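Local coordinates for rhogap protein (Gallus gallus, PDB 1F7C), which stimulates GTP hydrolysis by the Rho-family GTPases RhoA and Cdc42 through this all-helical RhoGAP domain, one part of a larger multidomain protein that binds focal adhesion kinase, at residues Ser39-Cys44 / Arg149-Leu154; Ile45-Thr50 / Lys95-Ala100; Lys70-Leu75 / Leu101-Arg106; Asn157-Val162 / Ala174-Val179; Glu206-Ile209 / Ile215-Thr218. One frame throughout, in Å; residues are numbered along the deposited sequence.

Contact 1 of 5, residues Ser39-Cys44 / Arg149-Leu154; sequences SIIKKC and RQMLHL
Ile41 and Met151 meet through aliphatic carbons and a thioether, and no flat group lies in the interface; the His153 ring, on the far side of helix 146-164, is stacked with the ring of Phe216 in helix 212-217. The two segments belong to helices 35-51 and 146-164 of the all-helical RhoGAP fold and run almost parallel, their axes 9° apart in direction. At 10.8 Å the axes are rather widely spaced, so longish side chains span the gap. Met151 does so from its own helix: CG lies anti to the backbone N (chi1 -170°), the chain stays extended through chi2, and a bend at chi3 turns the methyl at the end. Ile41 meets it at about a right angle, and CG1 of Ile41 sits 3.9 Å from Met151 SD. The same Ile41 CG1 is 4.0 Å from Met151 CE, so one methylene rests against both the sulfur and its methyl. Tyr104 and Leu101 of helix 94-106 add to the apolar surroundings of Ile41, and Tyr104 also touches Met151. One turn on, at the more exposed end of the contact, Leu154 points toward helix 35-51 and brings its CD1 to 4.4 Å from Ile41 CG2. Lys42, solvent-exposed, contributes only the hydrocarbon base of its chain, with its CG packed 4.0 Å from Leu154 CD1.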
# COMPACT_ATOMS: atom_id res chain seq x y z
N SER A 39 0.63 -13.93 2.87
CA SER A 39 0.24 -14.86 1.82
C SER A 39 -0.76 -14.16 0.90
O SER A 39 -0.63 -14.19 -0.33
CB SER A 39 -0.40 -16.10 2.45
OG SER A 39 -1.00 -16.93 1.48
N ILE A 40 -1.75 -13.53 1.50
CA ILE A 40 -2.77 -12.81 0.77
C ILE A 40 -2.16 -11.70 -0.09
O ILE A 40 -2.48 -11.57 -1.27
CB ILE A 40 -3.81 -12.20 1.74
CG1 ILE A 40 -4.58 -13.34 2.43
CG2 ILE A 40 -4.76 -11.27 1.00
CD1 ILE A 40 -5.72 -12.86 3.31
N ILE A 41 -1.28 -10.91 0.51
CA ILE A 41 -0.63 -9.83 -0.21
C ILE A 41 0.20 -10.33 -1.39
O ILE A 41 0.11 -9.78 -2.48
CB ILE A 41 0.27 -9.02 0.72
CG1 ILE A 41 -0.59 -8.27 1.74
CG2 ILE A 41 1.11 -8.03 -0.08
CD1 ILE A 41 -1.49 -7.24 1.11
N LYS A 42 1.00 -11.36 -1.16
CA LYS A 42 1.84 -11.92 -2.21
C LYS A 42 1.02 -12.52 -3.36
O LYS A 42 1.36 -12.33 -4.52
CB LYS A 42 2.78 -12.98 -1.63
CG LYS A 42 3.89 -12.39 -0.78
CD LYS A 42 4.87 -13.44 -0.28
CE LYS A 42 4.22 -14.41 0.69
NZ LYS A 42 5.23 -15.32 1.30
N LYS A 43 -0.04 -13.24 -3.04
CA LYS A 43 -0.88 -13.84 -4.06
C LYS A 43 -1.53 -12.75 -4.90
O LYS A 43 -1.69 -12.90 -6.12
CB LYS A 43 -1.95 -14.72 -3.43
CG LYS A 43 -1.44 -15.96 -2.72
CD LYS A 43 -2.62 -16.72 -2.10
CE LYS A 43 -2.17 -17.93 -1.29
NZ LYS A 43 -1.44 -18.94 -2.10
N CYS A 44 -1.92 -11.65 -4.26
CA CYS A 44 -2.56 -10.55 -4.96
C CYS A 44 -1.57 -9.75 -5.79
O CYS A 44 -1.88 -9.33 -6.91
CB CYS A 44 -3.28 -9.63 -3.98
SG CYS A 44 -4.79 -10.31 -3.28
N ARG A 149 7.11 -3.20 8.41
CA ARG A 149 8.11 -2.80 7.44
C ARG A 149 8.11 -3.74 6.24
O ARG A 149 8.11 -3.30 5.08
CB ARG A 149 9.50 -2.77 8.11
CG ARG A 149 10.64 -2.49 7.13
CD ARG A 149 12.01 -2.25 7.79
NE ARG A 149 12.33 -3.24 8.81
CZ ARG A 149 12.02 -3.10 10.09
NH1 ARG A 149 11.39 -2.01 10.51
NH2 ARG A 149 12.32 -4.06 10.96
N GLN A 150 8.09 -5.04 6.51
CA GLN A 150 8.10 -6.04 5.46
C GLN A 150 6.92 -5.96 4.51
O GLN A 150 7.10 -5.98 3.30
CB GLN A 150 8.16 -7.44 6.06
CG GLN A 150 9.54 -8.06 6.05
CD GLN A 150 9.52 -9.50 6.55
OE1 GLN A 150 8.66 -10.30 6.15
NE2 GLN A 150 10.47 -9.85 7.42
N MET A 151 5.71 -5.89 5.06
CA MET A 151 4.54 -5.81 4.21
C MET A 151 4.55 -4.50 3.43
O MET A 151 4.20 -4.46 2.26
CB MET A 151 3.26 -5.90 5.03
CG MET A 151 2.05 -6.07 4.15
SD MET A 151 0.65 -6.66 5.07
CE MET A 151 1.16 -8.34 5.38
N LEU A 152 4.95 -3.43 4.11
CA LEU A 152 5.02 -2.12 3.50
C LEU A 152 6.03 -2.16 2.34
O LEU A 152 5.87 -1.49 1.32
CB LEU A 152 5.47 -1.11 4.56
CG LEU A 152 5.33 0.37 4.24
CD1 LEU A 152 3.85 0.72 4.02
CD2 LEU A 152 5.91 1.17 5.39
N HIS A 153 7.08 -2.96 2.50
CA HIS A 153 8.11 -3.09 1.48
C HIS A 153 7.56 -3.76 0.21
O HIS A 153 7.79 -3.27 -0.90
CB HIS A 153 9.29 -3.91 2.02
CG HIS A 153 10.47 -3.93 1.11
ND1 HIS A 153 11.59 -4.69 1.36
CD2 HIS A 153 10.72 -3.27 -0.05
CE1 HIS A 153 12.48 -4.50 0.40
NE2 HIS A 153 11.97 -3.64 -0.47
N LEU A 154 6.85 -4.87 0.38
CA LEU A 154 6.26 -5.59 -0.74
C LEU A 154 5.29 -4.69 -1.48
O LEU A 154 5.26 -4.68 -2.70
CB LEU A 154 5.49 -6.82 -0.26
CG LEU A 154 6.26 -7.98 0.36
CD1 LEU A 154 5.26 -9.01 0.91
CD2 LEU A 154 7.16 -8.61 -0.67

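Contact 2 of 5, residues Ile45-Thr50 / Lys95-Ala100; sequences IHAVET and KTITSA
Ile97 reaches helix 35-51 by both of its branches. From its CB, the CG2 methyl stands anti to the backbone N and meets Val48 CG2 at 4.2 Å. The other branch leaves through CG1, which is flanked by Leu71 of helix 65-76. Extended at chi2 (172°), this branch ends in CD1, 4.0 Å from the CB of Ala47, whose lack of bulk lets the isoleucine tip come down on the helix surface. Val48 is thus touched on one methyl by two residues, because its CG2 also lies 3.7 Å from Thr98 CG2, the closest approach between the segments. Val48 and Thr98 cross there at about a right angle, methyl against methyl, while Tyr59 touches both from a loop. The other methyl of Val48 faces His158 of helix 146-164. All four residues in this contact are buried. Beyond them, near the C-terminal end of helix 35-51, the Thr50 hydroxyl donates to His46 O at 2.7 Å, and Thr50 N reaches the same oxygen from the opposite face of its plane. The axes pass 9.8 Å apart at a signed crossing angle of -144°, a roughly antiparallel helix pair. It belongs to the core of the RhoGAP helical bundle, with the Thr98 side chain about 8 Å from that of Arg60, the predicted arginine finger, which would act in GTP hydrolysis by the bound GTPase.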
# COMPACT_ATOMS: atom_id res chain seq x y z
N ILE A 45 -0.39 -9.53 -5.24
CA ILE A 45 0.63 -8.77 -5.96
C ILE A 45 1.03 -9.52 -7.22
O ILE A 45 1.10 -8.94 -8.30
CB ILE A 45 1.90 -8.56 -5.10
CG1 ILE A 45 1.61 -7.59 -3.96
CG2 ILE A 45 3.03 -8.04 -5.95
CD1 ILE A 45 0.76 -6.44 -4.37
N HIS A 46 1.27 -10.81 -7.06
CA HIS A 46 1.67 -11.65 -8.17
C HIS A 46 0.67 -11.69 -9.31
O HIS A 46 1.06 -11.60 -10.48
CB HIS A 46 1.94 -13.08 -7.69
CG HIS A 46 2.40 -13.99 -8.78
ND1 HIS A 46 1.52 -14.76 -9.52
CD2 HIS A 46 3.63 -14.20 -9.30
CE1 HIS A 46 2.20 -15.40 -10.46
NE2 HIS A 46 3.47 -15.08 -10.35
N ALA A 47 -0.61 -11.81 -8.99
CA ALA A 47 -1.65 -11.86 -10.01
C ALA A 47 -1.75 -10.55 -10.79
O ALA A 47 -1.88 -10.54 -12.02
CB ALA A 47 -3.00 -12.21 -9.39
N VAL A 48 -1.72 -9.44 -10.07
CA VAL A 48 -1.81 -8.14 -10.71
C VAL A 48 -0.62 -7.94 -11.64
O VAL A 48 -0.78 -7.50 -12.77
CB VAL A 48 -1.89 -7.00 -9.66
CG1 VAL A 48 -1.75 -5.63 -10.32
CG2 VAL A 48 -3.21 -7.06 -8.94
N GLU A 49 0.57 -8.29 -11.18
CA GLU A 49 1.74 -8.09 -12.02
C GLU A 49 1.82 -9.01 -13.23
O GLU A 49 2.12 -8.54 -14.32
CB GLU A 49 3.02 -8.21 -11.19
CG GLU A 49 3.08 -7.18 -10.09
CD GLU A 49 4.44 -7.12 -9.44
OE1 GLU A 49 5.19 -8.10 -9.60
OE2 GLU A 49 4.75 -6.12 -8.77
N THR A 50 1.55 -10.30 -13.04
CA THR A 50 1.63 -11.24 -14.15
C THR A 50 0.48 -11.20 -15.15
O THR A 50 0.62 -11.73 -16.25
CB THR A 50 1.78 -12.72 -13.65
OG1 THR A 50 0.72 -13.05 -12.75
CG2 THR A 50 3.12 -12.92 -12.97
N LYS A 95 -10.13 -6.42 -10.96
CA LYS A 95 -10.80 -5.45 -10.10
C LYS A 95 -11.14 -6.12 -8.76
O LYS A 95 -11.14 -5.48 -7.71
CB LYS A 95 -12.08 -4.95 -10.78
CG LYS A 95 -13.08 -6.07 -11.10
CD LYS A 95 -14.09 -5.68 -12.18
CE LYS A 95 -14.94 -4.48 -11.79
NZ LYS A 95 -16.00 -4.17 -12.80
N THR A 96 -11.43 -7.42 -8.81
CA THR A 96 -11.78 -8.20 -7.63
C THR A 96 -10.54 -8.47 -6.78
O THR A 96 -10.60 -8.40 -5.55
CB THR A 96 -12.40 -9.56 -8.05
OG1 THR A 96 -13.62 -9.33 -8.76
CG2 THR A 96 -12.68 -10.42 -6.84
N ILE A 97 -9.44 -8.79 -7.44
CA ILE A 97 -8.18 -9.07 -6.77
C ILE A 97 -7.54 -7.84 -6.13
O ILE A 97 -6.90 -7.95 -5.08
CB ILE A 97 -7.19 -9.73 -7.75
CG1 ILE A 97 -7.76 -11.08 -8.20
CG2 ILE A 97 -5.80 -9.87 -7.10
CD1 ILE A 97 -7.00 -11.76 -9.32
N THR A 98 -7.70 -6.67 -6.75
CA THR A 98 -7.12 -5.45 -6.18
C THR A 98 -7.99 -4.95 -5.04
O THR A 98 -7.50 -4.34 -4.09
CB THR A 98 -6.96 -4.31 -7.21
OG1 THR A 98 -8.25 -3.94 -7.72
CG2 THR A 98 -6.07 -4.74 -8.36
N SER A 99 -9.29 -5.21 -5.13
CA SER A 99 -10.20 -4.79 -4.08
C SER A 99 -10.00 -5.68 -2.86
O SER A 99 -10.09 -5.21 -1.72
CB SER A 99 -11.65 -4.87 -4.57
OG SER A 99 -11.97 -3.72 -5.34
N ALA A 100 -9.68 -6.95 -3.09
CA ALA A 100 -9.44 -7.87 -1.99
C ALA A 100 -8.25 -7.36 -1.19
O ALA A 100 -8.28 -7.34 0.04
CB ALA A 100 -9.15 -9.26 -2.53

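Contact 3 of 5, residues Lys70-Leu75 / Leu101-Arg106; sequences KLLSIL and LKTYLR
Leu72 makes the contact with both of its methyls, one against a hydroxyl oxygen and one against a methylene. The apolar part is slight: CD2 of Leu72 stands 4.5 Å from the CB of Tyr104, and Ala100, one turn earlier in the same helix, extends that patch. Tyr104 offers little more than its CB, because chi1 of 160° carries the ring away from helix 65-76; its hydroxyl is hydrogen-bonded to Gln32 O. The mixed part is tighter. CD1 of Leu72 lies 3.2 Å from Thr103 OG1, a close approach for a carbon and an oxygen, the two side chains meeting at a slant. Thr103 OG1 stands between its own backbone N and carbonyl carbon (chi1 67°), from where it bonds back to Ala100 O, so the hydroxyl is satisfied within its helix while its flank takes the leucine methyl. The two segments share no hydrogen bond; Thr103 and Ser73 use their hydroxyls within their own helices. On the outer side of helix 65-76, Ser73 OG donates to Lys70 O at 2.7 Å, from above the carbonyl plane rather than along a lone pair. The CA atoms of Leu72 and Tyr104 are 7.9 Å apart. The pair is a small, mostly apolar helix-helix interface of the RhoGAP helical bundle, where Leu72 of helix 65-76 packs beside Thr103 and Tyr104 of helix 94-106.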
# COMPACT_ATOMS: atom_id res chain seq x y z
N LYS A 70 -15.88 -13.13 -1.21
CA LYS A 70 -15.78 -14.55 -1.51
C LYS A 70 -14.34 -14.99 -1.76
O LYS A 70 -13.95 -16.09 -1.38
CB LYS A 70 -16.65 -14.90 -2.71
CG LYS A 70 -16.71 -16.40 -2.99
CD LYS A 70 -17.66 -16.73 -4.12
CE LYS A 70 -17.66 -18.23 -4.41
NZ LYS A 70 -18.57 -18.58 -5.54
N LEU A 71 -13.56 -14.13 -2.41
CA LEU A 71 -12.16 -14.45 -2.68
C LEU A 71 -11.41 -14.40 -1.36
O LEU A 71 -10.57 -15.25 -1.08
CB LEU A 71 -11.56 -13.45 -3.68
CG LEU A 71 -10.04 -13.51 -3.91
CD1 LEU A 71 -9.62 -14.91 -4.31
CD2 LEU A 71 -9.64 -12.51 -4.97
N LEU A 72 -11.73 -13.39 -0.56
CA LEU A 72 -11.10 -13.22 0.75
C LEU A 72 -11.27 -14.47 1.60
O LEU A 72 -10.30 -15.03 2.11
CB LEU A 72 -11.68 -12.01 1.47
CG LEU A 72 -11.12 -10.66 1.01
CD1 LEU A 72 -11.81 -9.52 1.73
CD2 LEU A 72 -9.63 -10.63 1.31
N SER A 73 -12.52 -14.91 1.75
CA SER A 73 -12.82 -16.10 2.55
C SER A 73 -12.00 -17.30 2.10
O SER A 73 -11.66 -18.17 2.91
CB SER A 73 -14.31 -16.42 2.47
OG SER A 73 -14.69 -16.76 1.15
N ILE A 74 -11.68 -17.37 0.81
CA ILE A 74 -10.90 -18.48 0.30
C ILE A 74 -9.41 -18.27 0.58
O ILE A 74 -8.65 -19.23 0.72
CB ILE A 74 -11.08 -18.65 -1.22
CG1 ILE A 74 -12.55 -18.92 -1.53
CG2 ILE A 74 -10.21 -19.78 -1.74
CD1 ILE A 74 -12.84 -19.13 -3.01
N LEU A 75 -9.01 -17.00 0.67
CA LEU A 75 -7.62 -16.66 0.93
C LEU A 75 -7.24 -16.75 2.40
O LEU A 75 -6.06 -16.75 2.74
CB LEU A 75 -7.32 -15.25 0.42
CG LEU A 75 -7.40 -14.98 -1.09
CD1 LEU A 75 -7.18 -13.50 -1.37
CD2 LEU A 75 -6.36 -15.81 -1.82
N LEU A 101 -7.21 -6.95 -1.90
CA LEU A 101 -6.01 -6.44 -1.26
C LEU A 101 -6.29 -5.20 -0.41
O LEU A 101 -5.79 -5.10 0.71
CB LEU A 101 -4.94 -6.14 -2.33
CG LEU A 101 -3.59 -5.61 -1.84
CD1 LEU A 101 -2.50 -6.04 -2.80
CD2 LEU A 101 -3.63 -4.10 -1.72
N LYS A 102 -7.08 -4.27 -0.94
CA LYS A 102 -7.38 -3.05 -0.19
C LYS A 102 -8.26 -3.29 1.04
O LYS A 102 -8.02 -2.71 2.10
CB LYS A 102 -8.03 -2.00 -1.10
CG LYS A 102 -7.17 -1.58 -2.28
CD LYS A 102 -7.66 -0.28 -2.89
CE LYS A 102 -9.10 -0.36 -3.34
NZ LYS A 102 -9.64 0.97 -3.75
N THR A 103 -9.29 -4.12 0.91
CA THR A 103 -10.16 -4.39 2.05
C THR A 103 -9.41 -5.14 3.16
O THR A 103 -9.66 -4.91 4.34
CB THR A 103 -11.44 -5.17 1.64
OG1 THR A 103 -11.08 -6.49 1.22
CG2 THR A 103 -12.16 -4.45 0.51
N TYR A 104 -8.49 -6.03 2.78
CA TYR A 104 -7.70 -6.76 3.76
C TYR A 104 -6.91 -5.76 4.60
O TYR A 104 -6.74 -5.95 5.81
CB TYR A 104 -6.71 -7.71 3.09
CG TYR A 104 -5.56 -8.12 4.00
CD1 TYR A 104 -5.72 -9.14 4.95
CD2 TYR A 104 -4.35 -7.44 3.97
CE1 TYR A 104 -4.69 -9.47 5.84
CE2 TYR A 104 -3.31 -7.75 4.86
CZ TYR A 104 -3.49 -8.77 5.79
OH TYR A 104 -2.49 -9.06 6.69
N LEU A 105 -6.41 -4.72 3.96
CA LEU A 105 -5.63 -3.69 4.64
C LEU A 105 -6.48 -2.85 5.59
O LEU A 105 -6.00 -2.38 6.61
CB LEU A 105 -4.94 -2.78 3.61
CG LEU A 105 -3.74 -3.40 2.90
CD1 LEU A 105 -3.23 -2.46 1.81
CD2 LEU A 105 -2.64 -3.67 3.91
N ARG A 106 -7.75 -2.65 5.24
CA ARG A 106 -8.65 -1.88 6.07
C ARG A 106 -9.22 -2.73 7.22
O ARG A 106 -9.84 -2.20 8.14
CB ARG A 106 -9.78 -1.30 5.21
CG ARG A 106 -9.30 -0.24 4.22
CD ARG A 106 -10.42 0.69 3.80
NE ARG A 106 -11.42 0.02 2.98
CZ ARG A 106 -11.34 -0.12 1.66
NH1 ARG A 106 -10.29 0.38 1.00
NH2 ARG A 106 -12.30 -0.75 0.99

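Contact 4 of 5, residues Asn157-Val162 / Ala174-Val179; sequences NHLAKV and ANLGVV
Leu176 of helix 173-184 is met by two residues of 157-162, Leu159 and Val162, one turn apart on the same side of helix 146-164. Just ahead of them comes His158, whose imidazole is held at both nitrogens: ND1 bonds to Glu49 OE2 and NE2 to Tyr59 OH, which fixes the rotation of the ring. Leu159 follows and presents mainly its base and its backbone. Its carbonyl oxygen lies 3.5 Å from Leu176 CD1, and its CB is 4.3 Å from the same methyl. The CA atoms of Leu159 and Leu176 are 7.5 Å apart. Leu176 sends CD1 so far because its chain is extended at chi2 (169°), and this one methyl makes the nearest approaches to both partners. The two helices are part of the all-helical RhoGAP fold, linked by the short helix 166-169, and Ile209 of helix 198-210 packs on both Leu159 and Leu176. Past Leu159, Ala160 lies against His212, and Lys161 NZ forms a long, weak ion pair with Glu49 OE1. Val162 then turns back to the contact, with CG1 anti to its backbone N (chi1 166°) and 4.0 Å from Leu176 CD1, the two side chains slanting past one another. Its second methyl, CG2, sits 3.5 Å above the plane of the His158 ring, toward the rim. The loop residue Met171 touches both Val162 and Leu176, and the Leu176 side chain is about 7 Å from that of Arg60, the predicted arginine finger.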
# COMPACT_ATOMS: atom_id res chain seq x y z
N ASN A 157 7.15 -1.67 -3.44
CA ASN A 157 7.92 -2.18 -4.56
C ASN A 157 6.95 -2.43 -5.71
O ASN A 157 7.21 -2.06 -6.85
CB ASN A 157 8.60 -3.49 -4.15
CG ASN A 157 9.36 -4.14 -5.29
OD1 ASN A 157 10.48 -3.74 -5.61
ND2 ASN A 157 8.75 -5.14 -5.91
N HIS A 158 5.81 -3.05 -5.37
CA HIS A 158 4.77 -3.39 -6.34
C HIS A 158 4.09 -2.16 -6.94
O HIS A 158 3.83 -2.11 -8.15
CB HIS A 158 3.70 -4.29 -5.68
CG HIS A 158 2.44 -4.41 -6.47
ND1 HIS A 158 2.35 -5.16 -7.63
CD2 HIS A 158 1.22 -3.85 -6.29
CE1 HIS A 158 1.13 -5.05 -8.12
NE2 HIS A 158 0.42 -4.27 -7.33
N LEU A 159 3.79 -1.17 -6.11
CA LEU A 159 3.15 0.05 -6.60
C LEU A 159 4.07 0.84 -7.53
O LEU A 159 3.59 1.48 -8.47
CB LEU A 159 2.69 0.94 -5.43
CG LEU A 159 1.57 0.37 -4.54
CD1 LEU A 159 1.13 1.42 -3.55
CD2 LEU A 159 0.38 -0.06 -5.38
N ALA A 160 5.38 0.78 -7.29
CA ALA A 160 6.34 1.49 -8.14
C ALA A 160 6.30 0.92 -9.57
O ALA A 160 6.47 1.65 -10.54
CB ALA A 160 7.76 1.35 -7.58
N LYS A 161 6.06 -0.38 -9.67
CA LYS A 161 5.97 -1.07 -10.94
C LYS A 161 4.66 -0.70 -11.61
O LYS A 161 4.61 -0.52 -12.82
CB LYS A 161 6.01 -2.58 -10.74
CG LYS A 161 7.35 -3.15 -10.35
CD LYS A 161 7.24 -4.66 -10.27
CE LYS A 161 8.50 -5.29 -9.77
NZ LYS A 161 8.34 -6.78 -9.84
N VAL A 162 3.60 -0.61 -10.80
CA VAL A 162 2.30 -0.23 -11.32
C VAL A 162 2.40 1.17 -11.91
O VAL A 162 1.95 1.41 -13.03
CB VAL A 162 1.22 -0.20 -10.21
CG1 VAL A 162 -0.03 0.50 -10.72
CG2 VAL A 162 0.87 -1.62 -9.77
N ALA A 174 1.05 9.89 -8.01
CA ALA A 174 0.06 10.73 -7.36
C ALA A 174 -1.29 10.03 -7.24
O ALA A 174 -1.92 10.08 -6.19
CB ALA A 174 -0.08 12.04 -8.11
N ASN A 175 -1.74 9.38 -8.32
CA ASN A 175 -3.01 8.66 -8.29
C ASN A 175 -3.00 7.49 -7.31
O ASN A 175 -4.02 7.15 -6.71
CB ASN A 175 -3.37 8.13 -9.68
CG ASN A 175 -3.83 9.22 -10.63
OD1 ASN A 175 -4.13 10.33 -10.22
ND2 ASN A 175 -3.89 8.88 -11.91
N LEU A 176 -1.86 6.84 -7.15
CA LEU A 176 -1.79 5.73 -6.22
C LEU A 176 -1.79 6.28 -4.80
O LEU A 176 -2.35 5.68 -3.89
CB LEU A 176 -0.55 4.87 -6.51
CG LEU A 176 -0.65 4.12 -7.84
CD1 LEU A 176 0.69 3.51 -8.23
CD2 LEU A 176 -1.73 3.04 -7.74
N GLY A 177 -1.17 7.44 -4.61
CA GLY A 177 -1.12 8.05 -3.30
C GLY A 177 -2.52 8.35 -2.76
O GLY A 177 -2.78 8.19 -1.57
N VAL A 178 -3.41 8.79 -3.65
CA VAL A 178 -4.78 9.10 -3.27
C VAL A 178 -5.53 7.86 -2.82
O VAL A 178 -6.33 7.92 -1.88
CB VAL A 178 -5.56 9.75 -4.45
CG1 VAL A 178 -7.06 9.66 -4.22
CG2 VAL A 178 -5.14 11.21 -4.61
N VAL A 179 -5.28 6.74 -3.48
CA VAL A 179 -5.96 5.49 -3.13
C VAL A 179 -5.41 4.84 -1.87
O VAL A 179 -6.16 4.31 -1.07
CB VAL A 179 -5.83 4.45 -4.25
CG1 VAL A 179 -6.51 3.16 -3.83
CG2 VAL A 179 -6.45 4.97 -5.53

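Contact 5 of 5, residues Glu206-Ile209 / Ile215-Thr218; sequences EILI and IFNT
This is a hydrophobic contact between consecutive helices, 198-210 and 212-217, which follow each other after a tight turn near the C-terminal end of the modelled chain. Leu208 and Ile215 carry it, crossing at about a right angle, with Leu208 CD2 3.8 Å from Ile215 CD1. Ile215 points toward the opposing helix and is extended at chi2 (167°), which carries CD1 out to Leu208 and Ile207. There the methyl also comes 4.5 Å from Ile207 CG2 and 4.2 Å from Ile207 O, an oxygen that accepts a hydrogen bond from Asn211 ND2 in the turn. Phe216 lies next along. The CZ atom of its ring is 4.4 Å from Leu208 CD2, and Leu208 O lies at the ring edge, near the ring plane. One face of the ring carries Ile215 CG2, 3.9 Å above the plane and displaced toward the rim. Ile137 and Val141 of helix 130-141 touch Leu208, and Val141 also touches Phe216. Beyond the ring the helix stops: Thr218 is the first residue to leave helical angles, and its OG1 is hydrogen-bonded to Lys214 O. The hydrogen bonds of Asn211 and Thr218 lie at the margins. The side-chain contacts are apolar, so the two segments are probably held mainly by dispersion and burial of hydrocarbon, with no polar bond between them to fix a direction.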
# COMPACT_ATOMS: atom_id res chain seq x y z
N GLU A 206 3.44 8.73 -1.67
CA GLU A 206 4.17 9.12 -2.86
C GLU A 206 5.67 9.01 -2.63
O GLU A 206 6.39 8.48 -3.47
CB GLU A 206 3.84 10.55 -3.26
CG GLU A 206 2.46 10.73 -3.86
CD GLU A 206 2.24 12.16 -4.29
OE1 GLU A 206 3.26 12.86 -4.51
OE2 GLU A 206 1.08 12.58 -4.43
N ILE A 207 6.14 9.53 -1.50
CA ILE A 207 7.55 9.47 -1.18
C ILE A 207 8.03 8.02 -1.06
O ILE A 207 9.11 7.68 -1.53
CB ILE A 207 7.85 10.21 0.13
CG1 ILE A 207 7.62 11.72 -0.06
CG2 ILE A 207 9.29 9.96 0.56
CD1 ILE A 207 7.58 12.52 1.23
N LEU A 208 7.22 7.17 -0.46
CA LEU A 208 7.58 5.77 -0.29
C LEU A 208 7.64 5.01 -1.60
O LEU A 208 8.43 4.08 -1.74
CB LEU A 208 6.60 5.08 0.66
CG LEU A 208 6.73 5.46 2.14
CD1 LEU A 208 5.71 4.68 2.95
CD2 LEU A 208 8.13 5.16 2.63
N ILE A 209 6.80 5.39 -2.56
CA ILE A 209 6.78 4.74 -3.87
C ILE A 209 8.01 5.18 -4.68
O ILE A 209 8.72 4.35 -5.24
CB ILE A 209 5.50 5.10 -4.67
CG1 ILE A 209 4.27 4.50 -3.99
CG2 ILE A 209 5.61 4.60 -6.12
CD1 ILE A 209 2.95 4.95 -4.59
N ILE A 215 14.93 3.63 0.62
CA ILE A 215 14.28 3.50 1.92
C ILE A 215 14.24 2.09 2.50
O ILE A 215 14.54 1.90 3.68
CB ILE A 215 12.85 4.07 1.88
CG1 ILE A 215 12.93 5.60 1.87
CG2 ILE A 215 12.04 3.56 3.07
CD1 ILE A 215 11.62 6.27 1.53
N PHE A 216 13.87 1.10 1.69
CA PHE A 216 13.78 -0.26 2.20
C PHE A 216 15.01 -1.15 2.07
O PHE A 216 15.16 -2.10 2.83
CB PHE A 216 12.59 -1.00 1.57
CG PHE A 216 11.26 -0.40 1.89
CD1 PHE A 216 10.67 0.53 1.03
CD2 PHE A 216 10.59 -0.74 3.07
CE1 PHE A 216 9.45 1.12 1.35
CE2 PHE A 216 9.37 -0.16 3.40
CZ PHE A 216 8.80 0.77 2.53
N ASN A 217 15.90 -0.85 1.13
CA ASN A 217 17.07 -1.71 0.97
C ASN A 217 18.35 -1.24 1.64
O ASN A 217 19.36 -1.94 1.60
CB ASN A 217 17.32 -1.98 -0.52
CG ASN A 217 16.16 -2.70 -1.17
OD1 ASN A 217 15.55 -3.58 -0.57
ND2 ASN A 217 15.86 -2.34 -2.42
N THR A 218 18.31 -0.07 2.26
CA THR A 218 19.48 0.47 2.95
C THR A 218 19.08 0.99 4.33
O THR A 218 17.92 1.34 4.56
CB THR A 218 20.13 1.63 2.16
OG1 THR A 218 19.47 2.86 2.49
CG2 THR A 218 20.01 1.39 0.65

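The five contacts tie together one all-helical RhoGAP domain. Contacts 1 and 2 share helix 35-51, contacts 2 and 3 share helix 94-106, and contacts 1 and 4 share helix 146-164; contact 5 shares no helix with them but touches contacts 1 and 4. Along the sequence, contacts 2 and 3 interlock, their segments alternating within the span between those of contact 1; contacts 4 and 5 follow. Centres of neighbouring contacts lie 11 to 15 Å apart, whereas contacts 3 and 5, on opposite sides of the chain's centre, are 25 Å apart. Contacts 2 and 4 meet where Ile45 packs on His158, and both lie close to Arg60, the predicted arginine finger.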